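Local structure of blue-light receptor of the bluf-family (Rhodobacter sphaeroides, 2BYC) at residues Y10-R15 against P72-I77; L44-H49 against E111-S116. The protein binds a flavin, here flavin mononucleotide, in a BLUF domain and probably acts as a bacterial blue-light photoreceptor. One frame throughout, in Å; residues are numbered along the deposited sequence.

Interaction 1 of 2, residues Y10-R15 against P72-I77; sequences YRSRVR and PRHQEI. With FMN (flavin mononucleotide), chain C.
Ser12 OG meets His74 ND1 at 2.7 Å in a hydrogen bond to which either group could supply the proton. His74 has CG between its backbone N and carbonyl carbon (chi1 59°), which lays the ring between the flavin methyl and Ile77: FMN C8M sits over the centre of one face, 3.7 Å above the plane, while Ile77 CD1 covers the opposite face near the rim. His74 NE2 bonds to the backbone O of Ile68. Tyr10 comes to the imidazole edge, its OH 3.5 Å from His74 CE1, and the two ring planes are inclined at 67°. The same OH lies 3.4 Å from FMN C6 and is hydrogen-bonded to Gln52, giving the Tyr-Gln-flavin arrangement characteristic of BLUF domains. The backbones carrying these side chains pair as antiparallel strands: Arg13 N to Gln75 O and Gln75 N to Arg13 O are both 2.7 Å. Farther along, Arg15 N bonds to Arg73 O, also at 2.7 Å. Arg73 turns its guanidinium edge to FMN O3', with NH2 3.7 Å away, and a salt bridge to Asp71 anchors it.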
ATOM      1  N   TYR A  10       3.149  -3.239  -4.873  1.00 11.49           N
ATOM      2  CA  TYR A  10       2.766  -4.456  -5.538  1.00 11.80           C
ATOM      3  C   TYR A  10       1.258  -4.405  -5.749  1.00 12.02           C
ATOM      4  O   TYR A  10       0.550  -3.628  -5.156  1.00 11.31           O
ATOM      5  CB  TYR A  10       3.218  -5.715  -4.703  1.00 12.02           C
ATOM      6  CG  TYR A  10       2.367  -5.872  -3.480  1.00 13.62           C
ATOM      7  CD1 TYR A  10       1.074  -6.345  -3.598  1.00 14.91           C
ATOM      8  CD2 TYR A  10       2.862  -5.583  -2.196  1.00 11.78           C
ATOM      9  CE1 TYR A  10       0.270  -6.451  -2.505  1.00 18.49           C
ATOM     10  CE2 TYR A  10       2.049  -5.708  -1.076  1.00 12.56           C
ATOM     11  CZ  TYR A  10       0.777  -6.173  -1.244  1.00 15.24           C
ATOM     12  OH  TYR A  10      -0.101  -6.312  -0.214  1.00 18.46           O
ATOM     13  N   ARG A  11       0.789  -5.218  -6.663  1.00 14.98           N
ATOM     14  CA  ARG A  11      -0.628  -5.335  -7.000  1.00 14.87           C
ATOM     15  C   ARG A  11      -0.909  -6.785  -6.769  1.00 15.59           C
ATOM     16  O   ARG A  11      -0.032  -7.621  -7.053  1.00 14.40           O
ATOM     17  CB  ARG A  11      -0.783  -5.057  -8.491  1.00 16.08           C
ATOM     18  CG  ARG A  11      -2.203  -4.925  -8.930  1.00 19.86           C
ATOM     19  CD  ARG A  11      -2.302  -4.514 -10.406  1.00 27.28           C
ATOM     20  NE  ARG A  11      -1.956  -5.633 -11.249  1.00 33.37           N
ATOM     21  CZ  ARG A  11      -2.837  -6.367 -11.919  1.00 34.68           C
ATOM     22  NH1 ARG A  11      -4.131  -6.058 -11.879  1.00 37.81           N
ATOM     23  NH2 ARG A  11      -2.414  -7.388 -12.654  1.00 35.07           N
ATOM     24  N   SER A  12      -2.086  -7.088  -6.203  1.00 15.56           N
ATOM     25  CA  SER A  12      -2.561  -8.482  -6.039  1.00 16.46           C
ATOM     26  C   SER A  12      -4.001  -8.552  -6.304  1.00 16.88           C
ATOM     27  O   SER A  12      -4.675  -7.529  -6.304  1.00 16.99           O
ATOM     28  CB  SER A  12      -2.320  -9.025  -4.640  1.00 15.23           C
ATOM     29  OG  SER A  12      -3.019  -8.294  -3.689  1.00 14.08           O
ATOM     30  N   ARG A  13      -4.476  -9.771  -6.562  1.00 18.02           N
ATOM     31  CA  ARG A  13      -5.903 -10.045  -6.644  1.00 20.22           C
ATOM     32  C   ARG A  13      -6.463 -10.371  -5.311  1.00 19.60           C
ATOM     33  O   ARG A  13      -5.961 -11.242  -4.598  1.00 20.81           O
ATOM     34  CB  ARG A  13      -6.166 -11.290  -7.474  1.00 20.19           C
ATOM     35  CG  ARG A  13      -6.434 -11.014  -8.870  1.00 29.04           C
ATOM     36  CD  ARG A  13      -7.854 -11.422  -9.248  1.00 37.27           C
ATOM     37  NE  ARG A  13      -8.232 -10.699 -10.467  1.00 43.09           N
ATOM     38  CZ  ARG A  13      -9.470 -10.636 -10.940  1.00 44.02           C
ATOM     39  NH1 ARG A  13     -10.463 -11.260 -10.284  1.00 42.13           N
ATOM     40  NH2 ARG A  13      -9.712  -9.917 -12.038  1.00 44.10           N
ATOM     41  N   VAL A  14      -7.551  -9.708  -5.010  1.00 22.06           N
ATOM     42  CA  VAL A  14      -8.283  -9.942  -3.779  1.00 23.70           C
ATOM     43  C   VAL A  14      -8.758 -11.378  -3.656  1.00 25.49           C
ATOM     44  O   VAL A  14      -9.227 -11.948  -4.603  1.00 26.26           O
ATOM     45  CB  VAL A  14      -9.439  -8.979  -3.725  1.00 22.86           C
ATOM     46  CG1 VAL A  14     -10.505  -9.455  -2.845  1.00 25.56           C
ATOM     47  CG2 VAL A  14      -8.902  -7.641  -3.247  1.00 23.16           C
ATOM     48  N   ARG A  15      -8.600 -11.967  -2.487  1.00 27.60           N
ATOM     49  CA  ARG A  15      -9.134 -13.269  -2.299  1.00 30.26           C
ATOM     50  C   ARG A  15      -9.753 -13.388  -0.902  1.00 30.53           C
ATOM     51  O   ARG A  15      -9.289 -14.150  -0.025  1.00 30.86           O
ATOM     52  CB  ARG A  15      -8.055 -14.295  -2.552  1.00 30.91           C
ATOM     53  CG  ARG A  15      -8.625 -15.628  -2.812  1.00 35.41           C
ATOM     54  CD  ARG A  15      -7.685 -16.658  -2.256  1.00 42.00           C
ATOM     55  NE  ARG A  15      -8.042 -17.968  -2.744  1.00 44.89           N
ATOM     56  CZ  ARG A  15      -7.243 -19.024  -2.705  1.00 46.26           C
ATOM     57  NH1 ARG A  15      -6.005 -18.919  -2.185  1.00 43.39           N
ATOM     58  NH2 ARG A  15      -7.711 -20.186  -3.173  1.00 44.09           N
ATOM     59  N   PRO A  72      -2.985 -15.809   2.310  1.00 27.22           N
ATOM     60  CA  PRO A  72      -3.927 -16.403   1.374  1.00 27.48           C
ATOM     61  C   PRO A  72      -5.039 -15.465   0.888  1.00 27.38           C
ATOM     62  O   PRO A  72      -5.797 -15.862   0.007  1.00 27.91           O
ATOM     63  CB  PRO A  72      -4.530 -17.541   2.174  1.00 28.38           C
ATOM     64  CG  PRO A  72      -3.583 -17.726   3.399  1.00 27.79           C
ATOM     65  CD  PRO A  72      -3.064 -16.391   3.665  1.00 26.94           C
ATOM     66  N   ARG A  73      -5.159 -14.259   1.458  1.00 26.08           N
ATOM     67  CA  ARG A  73      -6.306 -13.410   1.169  1.00 23.26           C
ATOM     68  C   ARG A  73      -6.083 -12.607  -0.087  1.00 21.23           C
ATOM     69  O   ARG A  73      -6.887 -11.710  -0.416  1.00 21.16           O
ATOM     70  CB  ARG A  73      -6.650 -12.543   2.383  1.00 24.80           C
ATOM     71  CG  ARG A  73      -7.076 -13.372   3.641  1.00 21.99           C
ATOM     72  CD  ARG A  73      -7.195 -12.507   4.850  1.00 21.07           C
ATOM     73  NE  ARG A  73      -5.890 -12.341   5.457  1.00 21.82           N
ATOM     74  CZ  ARG A  73      -5.662 -11.682   6.580  1.00 23.03           C
ATOM     75  NH1 ARG A  73      -6.672 -11.116   7.273  1.00 27.07           N
ATOM     76  NH2 ARG A  73      -4.412 -11.537   6.991  1.00 22.85           N
ATOM     77  N   HIS A  74      -4.996 -12.902  -0.797  1.00 20.36           N
ATOM     78  CA  HIS A  74      -4.777 -12.319  -2.148  1.00 19.35           C
ATOM     79  C   HIS A  74      -3.925 -13.235  -2.979  1.00 20.95           C
ATOM     80  O   HIS A  74      -3.241 -14.036  -2.417  1.00 19.47           O
ATOM     81  CB  HIS A  74      -4.181 -10.886  -2.123  1.00 17.80           C
ATOM     82  CG  HIS A  74      -2.843 -10.743  -1.440  1.00 17.45           C
ATOM     83  ND1 HIS A  74      -2.107  -9.576  -1.520  1.00 14.10           N
ATOM     84  CD2 HIS A  74      -2.121 -11.573  -0.655  1.00 14.91           C
ATOM     85  CE1 HIS A  74      -0.999  -9.688  -0.804  1.00 13.79           C
ATOM     86  NE2 HIS A  74      -0.980 -10.888  -0.268  1.00 12.20           N
ATOM     87  N   GLN A  75      -3.942 -13.069  -4.296  1.00 20.31           N
ATOM     88  CA  GLN A  75      -3.190 -13.929  -5.201  1.00 24.26           C
ATOM     89  C   GLN A  75      -2.612 -13.141  -6.332  1.00 23.22           C
ATOM     90  O   GLN A  75      -2.939 -11.976  -6.489  1.00 23.12           O
ATOM     91  CB  GLN A  75      -4.117 -14.972  -5.852  1.00 23.70           C
ATOM     92  CG  GLN A  75      -5.489 -14.440  -6.177  1.00 26.82           C
ATOM     93  CD  GLN A  75      -6.555 -15.538  -6.436  1.00 29.78           C
ATOM     94  OE1 GLN A  75      -6.448 -16.687  -5.959  1.00 34.74           O
ATOM     95  NE2 GLN A  75      -7.582 -15.178  -7.209  1.00 32.91           N
ATOM     96  N   GLU A  76      -1.787 -13.821  -7.135  1.00 23.37           N
ATOM     97  CA  GLU A  76      -1.158 -13.244  -8.294  1.00 23.80           C
ATOM     98  C   GLU A  76      -0.416 -11.976  -7.881  1.00 20.87           C
ATOM     99  O   GLU A  76      -0.591 -10.937  -8.462  1.00 20.83           O
ATOM    100  CB  GLU A  76      -2.214 -12.869  -9.311  1.00 24.52           C
ATOM    101  CG  GLU A  76      -3.037 -14.071  -9.822  1.00 28.70           C
ATOM    102  CD  GLU A  76      -4.126 -13.637 -10.799  1.00 29.91           C
ATOM    103  OE1 GLU A  76      -3.879 -12.686 -11.614  1.00 38.62           O
ATOM    104  OE2 GLU A  76      -5.238 -14.234 -10.746  1.00 33.34           O
ATOM    105  N   ILE A  77       0.370 -12.063  -6.838  1.00 19.25           N
ATOM    106  CA  ILE A  77       1.053 -10.829  -6.317  1.00 20.19           C
ATOM    107  C   ILE A  77       2.170 -10.529  -7.282  1.00 19.84           C
ATOM    108  O   ILE A  77       3.002 -11.432  -7.600  1.00 20.91           O
ATOM    109  CB  ILE A  77       1.591 -11.136  -4.938  1.00 19.71           C
ATOM    110  CG1 ILE A  77       0.403 -11.432  -4.026  1.00 21.10           C
ATOM    111  CG2 ILE A  77       2.459 -10.011  -4.402  1.00 18.77           C
ATOM    112  CD1 ILE A  77       0.770 -12.336  -2.900  1.00 20.87           C
TER
HETATM  113  N1  FMN C1137       0.432  -7.188   7.613  1.00 14.81           N
HETATM  114  C2  FMN C1137       1.247  -6.205   8.131  1.00 15.02           C
HETATM  115  O2  FMN C1137       1.784  -6.365   9.252  1.00 16.31           O
HETATM  116  N3  FMN C1137       1.480  -5.053   7.455  1.00 11.79           N
HETATM  117  C4  FMN C1137       0.853  -4.901   6.268  1.00 11.74           C
HETATM  118  O4  FMN C1137       1.093  -3.926   5.630  1.00 15.02           O
HETATM  119  C4A FMN C1137       0.021  -5.884   5.724  1.00 11.08           C
HETATM  120  N5  FMN C1137      -0.595  -5.680   4.500  1.00 12.75           N
HETATM  121  C5A FMN C1137      -1.367  -6.689   3.905  1.00 14.51           C
HETATM  122  C6  FMN C1137      -1.949  -6.509   2.671  1.00 12.21           C
HETATM  123  C7  FMN C1137      -2.782  -7.469   2.077  1.00 12.14           C
HETATM  124  C7M FMN C1137      -3.285  -7.298   0.638  1.00 11.11           C
HETATM  125  C8  FMN C1137      -2.991  -8.651   2.757  1.00 13.47           C
HETATM  126  C8M FMN C1137      -3.820  -9.780   2.166  1.00 11.88           C
HETATM  127  C9  FMN C1137      -2.399  -8.855   4.002  1.00 12.89           C
HETATM  128  C9A FMN C1137      -1.568  -7.849   4.584  1.00 14.00           C
HETATM  129  N10 FMN C1137      -0.973  -8.030   5.853  1.00 14.25           N
HETATM  130  C10 FMN C1137      -0.164  -7.039   6.395  1.00 14.66           C
HETATM  131  C1' FMN C1137      -1.405  -9.116   6.780  1.00 19.84           C
HETATM  132  C2' FMN C1137      -0.149  -9.945   6.912  1.00 26.05           C
HETATM  133  O2' FMN C1137      -0.249 -10.789   5.801  1.00 24.88           O
HETATM  134  C3' FMN C1137       0.006 -10.735   8.223  1.00 30.03           C
HETATM  135  O3' FMN C1137      -0.892 -11.799   8.208  1.00 34.64           O
HETATM  136  C4' FMN C1137      -0.192  -9.967   9.520  1.00 34.70           C
HETATM  137  O4' FMN C1137       0.856  -9.014   9.800  1.00 35.95           O
HETATM  138  C5' FMN C1137      -0.199 -10.959  10.687  1.00 39.41           C
HETATM  139  O5' FMN C1137      -1.472 -11.304  11.236  1.00 42.74           O
HETATM  140  P   FMN C1137      -1.354 -12.043  12.654  1.00 42.58           P
HETATM  141  O1P FMN C1137      -2.735 -12.276  13.287  1.00 39.15           O
HETATM  142  O2P FMN C1137      -0.684 -13.371  12.325  1.00 39.08           O
HETATM  143  O3P FMN C1137      -0.473 -11.095  13.430  1.00 34.25           O

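Interaction 2 of 2, residues L44-H49 against E111-S116; sequences LYNGVH and ERLDLS
Asn46 and His49, at the two ends of the turn joining strands 40-45 and 49-55, face an irregular loop, with CA atoms 6.6 Å apart for Asn46 and Glu111 and 6.7 Å for His49 and Leu113. Leu113 packs on Leu44 and beside the Asn46 amide. Its backbone takes left-handed helical values (phi 58°, psi 46°), and its CD1 lies 3.9 Å from Leu44 CB, near the end of strand 40-45, with CD2 4.0 Å from Leu44 CD2. Leu124 touches both leucines, so the cluster continues onto helix 120-131. Asn46 slides past Leu113 in the opposite direction. With CG between the backbone N and the carbonyl carbon (chi1 66°), its amide is brought up to the carbonyls of Glu111 and Arg112, and its CB stands 3.3 Å from Glu111 O. Replacing Asn46 by a leucine would probably set hydrocarbon against these two carbonyls and leave them without a polar neighbour from the turn. His49 CD2 approaches Arg112 O at 4.0 Å; its NE2 and Asp114 OD1, 4.4 Å apart, are not in contact, and the charge on His49 is not settled. Leu113 O is buried with no partner in the model. The loop thus packs on the strand end through Leu44 and on the turn through Asn46 and His49, a contact resting mainly on apolar packing and dipolar groups.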
ATOM      1  N   LEU A  44      -4.578   0.112  -1.198  1.00  9.48           N
ATOM      2  CA  LEU A  44      -5.709   0.539  -1.999  1.00 11.45           C
ATOM      3  C   LEU A  44      -6.498  -0.727  -2.212  1.00 11.09           C
ATOM      4  O   LEU A  44      -5.922  -1.720  -2.551  1.00  7.89           O
ATOM      5  CB  LEU A  44      -5.269   1.188  -3.348  1.00 11.35           C
ATOM      6  CG  LEU A  44      -4.358   2.418  -3.259  1.00 13.84           C
ATOM      7  CD1 LEU A  44      -2.985   2.120  -2.863  1.00 19.85           C
ATOM      8  CD2 LEU A  44      -4.182   2.959  -4.586  1.00 14.99           C
ATOM      9  N   TYR A  45      -7.811  -0.643  -2.073  1.00 14.89           N
ATOM     10  CA  TYR A  45      -8.641  -1.793  -2.202  1.00 18.21           C
ATOM     11  C   TYR A  45      -9.863  -1.358  -3.047  1.00 19.00           C
ATOM     12  O   TYR A  45     -10.493  -0.388  -2.689  1.00 21.94           O
ATOM     13  CB  TYR A  45      -9.000  -2.338  -0.845  1.00 18.72           C
ATOM     14  CG  TYR A  45     -10.173  -3.293  -0.920  1.00 20.25           C
ATOM     15  CD1 TYR A  45     -10.031  -4.584  -1.428  1.00 21.13           C
ATOM     16  CD2 TYR A  45     -11.437  -2.860  -0.517  1.00 18.46           C
ATOM     17  CE1 TYR A  45     -11.141  -5.447  -1.519  1.00 17.72           C
ATOM     18  CE2 TYR A  45     -12.516  -3.684  -0.594  1.00 19.43           C
ATOM     19  CZ  TYR A  45     -12.384  -4.942  -1.103  1.00 21.42           C
ATOM     20  OH  TYR A  45     -13.549  -5.702  -1.157  1.00 23.13           O
ATOM     21  N   ASN A  46     -10.169  -2.040  -4.166  1.00 18.84           N
ATOM     22  CA  ASN A  46     -11.304  -1.579  -5.051  1.00 19.18           C
ATOM     23  C   ASN A  46     -12.286  -2.686  -5.194  1.00 20.34           C
ATOM     24  O   ASN A  46     -13.217  -2.579  -5.985  1.00 20.43           O
ATOM     25  CB  ASN A  46     -10.796  -1.209  -6.447  1.00 18.74           C
ATOM     26  CG  ASN A  46     -10.249  -2.420  -7.227  1.00 17.20           C
ATOM     27  OD1 ASN A  46      -9.916  -2.328  -8.380  1.00 23.42           O
ATOM     28  ND2 ASN A  46     -10.148  -3.510  -6.592  1.00  9.92           N
ATOM     29  N   GLY A  47     -12.090  -3.732  -4.407  1.00 20.95           N
ATOM     30  CA  GLY A  47     -12.987  -4.857  -4.437  1.00 20.73           C
ATOM     31  C   GLY A  47     -12.466  -6.010  -5.277  1.00 22.03           C
ATOM     32  O   GLY A  47     -12.971  -7.109  -5.166  1.00 22.50           O
ATOM     33  N   VAL A  48     -11.467  -5.768  -6.110  1.00 20.06           N
ATOM     34  CA  VAL A  48     -10.968  -6.827  -7.001  1.00 20.16           C
ATOM     35  C   VAL A  48      -9.479  -7.061  -6.860  1.00 18.58           C
ATOM     36  O   VAL A  48      -9.019  -8.183  -6.963  1.00 19.54           O
ATOM     37  CB  VAL A  48     -11.284  -6.462  -8.470  1.00 18.90           C
ATOM     38  CG1 VAL A  48     -10.873  -7.530  -9.468  1.00 19.37           C
ATOM     39  CG2 VAL A  48     -12.789  -6.159  -8.600  1.00 21.60           C
ATOM     40  N   HIS A  49      -8.747  -5.974  -6.670  1.00 17.03           N
ATOM     41  CA  HIS A  49      -7.281  -5.969  -6.637  1.00 16.24           C
ATOM     42  C   HIS A  49      -6.910  -5.183  -5.374  1.00 14.43           C
ATOM     43  O   HIS A  49      -7.714  -4.415  -4.927  1.00 14.97           O
ATOM     44  CB  HIS A  49      -6.754  -5.201  -7.820  1.00 17.58           C
ATOM     45  CG  HIS A  49      -6.840  -5.980  -9.093  1.00 17.69           C
ATOM     46  ND1 HIS A  49      -6.132  -7.155  -9.280  1.00 24.25           N
ATOM     47  CD2 HIS A  49      -7.616  -5.828 -10.186  1.00 13.57           C
ATOM     48  CE1 HIS A  49      -6.416  -7.648 -10.472  1.00 20.45           C
ATOM     49  NE2 HIS A  49      -7.306  -6.854 -11.044  1.00 19.57           N
ATOM     50  N   GLU A 111      -9.324   3.840 -10.561  1.00 31.25           N
ATOM     51  CA  GLU A 111     -10.120   3.033  -9.631  1.00 30.92           C
ATOM     52  C   GLU A 111      -9.961   1.541  -9.960  1.00 28.67           C
ATOM     53  O   GLU A 111     -10.056   0.695  -9.077  1.00 27.34           O
ATOM     54  CB  GLU A 111     -11.609   3.500  -9.615  1.00 31.51           C
ATOM     55  CG  GLU A 111     -12.669   2.437  -9.147  1.00 31.34           C
ATOM     56  CD  GLU A 111     -14.056   2.512  -9.866  1.00 33.95           C
ATOM     57  OE1 GLU A 111     -14.562   3.620 -10.200  1.00 38.46           O
ATOM     58  OE2 GLU A 111     -14.662   1.433 -10.077  1.00 34.82           O
ATOM     59  N   ARG A 112      -9.680   1.222 -11.228  1.00 27.47           N
ATOM     60  CA  ARG A 112      -9.560  -0.155 -11.618  1.00 28.12           C
ATOM     61  C   ARG A 112      -8.273  -0.753 -11.067  1.00 25.98           C
ATOM     62  O   ARG A 112      -8.195  -1.975 -10.902  1.00 23.31           O
ATOM     63  CB  ARG A 112      -9.656  -0.368 -13.145  1.00 29.68           C
ATOM     64  CG  ARG A 112     -11.122  -0.289 -13.671  1.00 30.50           C
ATOM     65  CD  ARG A 112     -11.385  -1.189 -14.903  1.00 33.80           C
ATOM     66  NE  ARG A 112     -12.500  -0.615 -15.681  1.00 42.93           N
ATOM     67  CZ  ARG A 112     -12.822  -0.882 -16.952  1.00 45.04           C
ATOM     68  NH1 ARG A 112     -12.134  -1.754 -17.677  1.00 46.23           N
ATOM     69  NH2 ARG A 112     -13.856  -0.240 -17.504  1.00 48.61           N
ATOM     70  N   LEU A 113      -7.259   0.087 -10.824  1.00 23.11           N
ATOM     71  CA  LEU A 113      -5.971  -0.440 -10.272  1.00 23.56           C
ATOM     72  C   LEU A 113      -5.338  -1.516 -11.198  1.00 23.85           C
ATOM     73  O   LEU A 113      -4.857  -2.616 -10.777  1.00 22.95           O
ATOM     74  CB  LEU A 113      -6.196  -0.997  -8.884  1.00 21.10           C
ATOM     75  CG  LEU A 113      -6.658  -0.023  -7.813  1.00 20.22           C
ATOM     76  CD1 LEU A 113      -6.579  -0.777  -6.490  1.00 14.83           C
ATOM     77  CD2 LEU A 113      -5.715   1.124  -7.803  1.00 16.55           C
ATOM     78  N   ASP A 114      -5.336  -1.183 -12.465  1.00 26.58           N
ATOM     79  CA  ASP A 114      -4.838  -2.119 -13.419  1.00 29.41           C
ATOM     80  C   ASP A 114      -3.360  -1.918 -13.482  1.00 30.06           C
ATOM     81  O   ASP A 114      -2.647  -2.898 -13.730  1.00 30.53           O
ATOM     82  CB  ASP A 114      -5.521  -2.008 -14.760  1.00 29.41           C
ATOM     83  CG  ASP A 114      -6.518  -3.112 -14.951  1.00 36.60           C
ATOM     84  OD1 ASP A 114      -6.212  -4.194 -14.386  1.00 43.89           O
ATOM     85  OD2 ASP A 114      -7.603  -2.928 -15.603  1.00 41.65           O
ATOM     86  N   LEU A 115      -2.926  -0.690 -13.135  1.00 29.77           N
ATOM     87  CA  LEU A 115      -1.553  -0.201 -13.303  1.00 31.04           C
ATOM     88  C   LEU A 115      -0.985  -0.407 -14.720  1.00 33.02           C
ATOM     89  O   LEU A 115       0.178  -0.748 -14.849  1.00 33.40           O
ATOM     90  CB  LEU A 115      -0.569  -0.838 -12.277  1.00 30.17           C
ATOM     91  CG  LEU A 115      -0.407  -0.382 -10.815  1.00 31.70           C
ATOM     92  CD1 LEU A 115      -1.620   0.195 -10.145  1.00 25.39           C
ATOM     93  CD2 LEU A 115       0.184  -1.543 -10.034  1.00 30.64           C
ATOM     94  N   SER A 116      -1.780  -0.208 -15.770  1.00 33.24           N
ATOM     95  CA  SER A 116      -1.268  -0.432 -17.116  1.00 34.68           C
ATOM     96  C   SER A 116      -0.560   0.780 -17.622  1.00 35.31           C
ATOM     97  O   SER A 116       0.349   0.682 -18.442  1.00 36.37           O
ATOM     98  CB  SER A 116      -2.412  -0.670 -18.055  1.00 34.44           C
ATOM     99  OG  SER A 116      -3.371  -1.485 -17.442  1.00 36.29           O
TER

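Overall arrangement
Interactions 1 and 2 have centres about 11 Å apart and reach the same mixed sheet. Their segments alternate along the chain: 10-15, 44-49, 72-77, then 111-116. Strand 5-14 supplies one side of interaction 1, where it pairs with 74-75 and 77-84, and on its other edge pairs with 49-55, which begins at the end of segment 44-49. Direct contacts tie them together: Val14 N lies 2.9 Å from Val48 O, a probable hydrogen bond, and Arg11 CD packs 3.2 Å from Leu113 O. Interaction 1 borders the flavin, whereas interaction 2 joins the sheet to the loop before helix 120-131. The structure is thus continuous from flavin through strands 5-14 and 49-55 to loop 111-116 and helix 120-131.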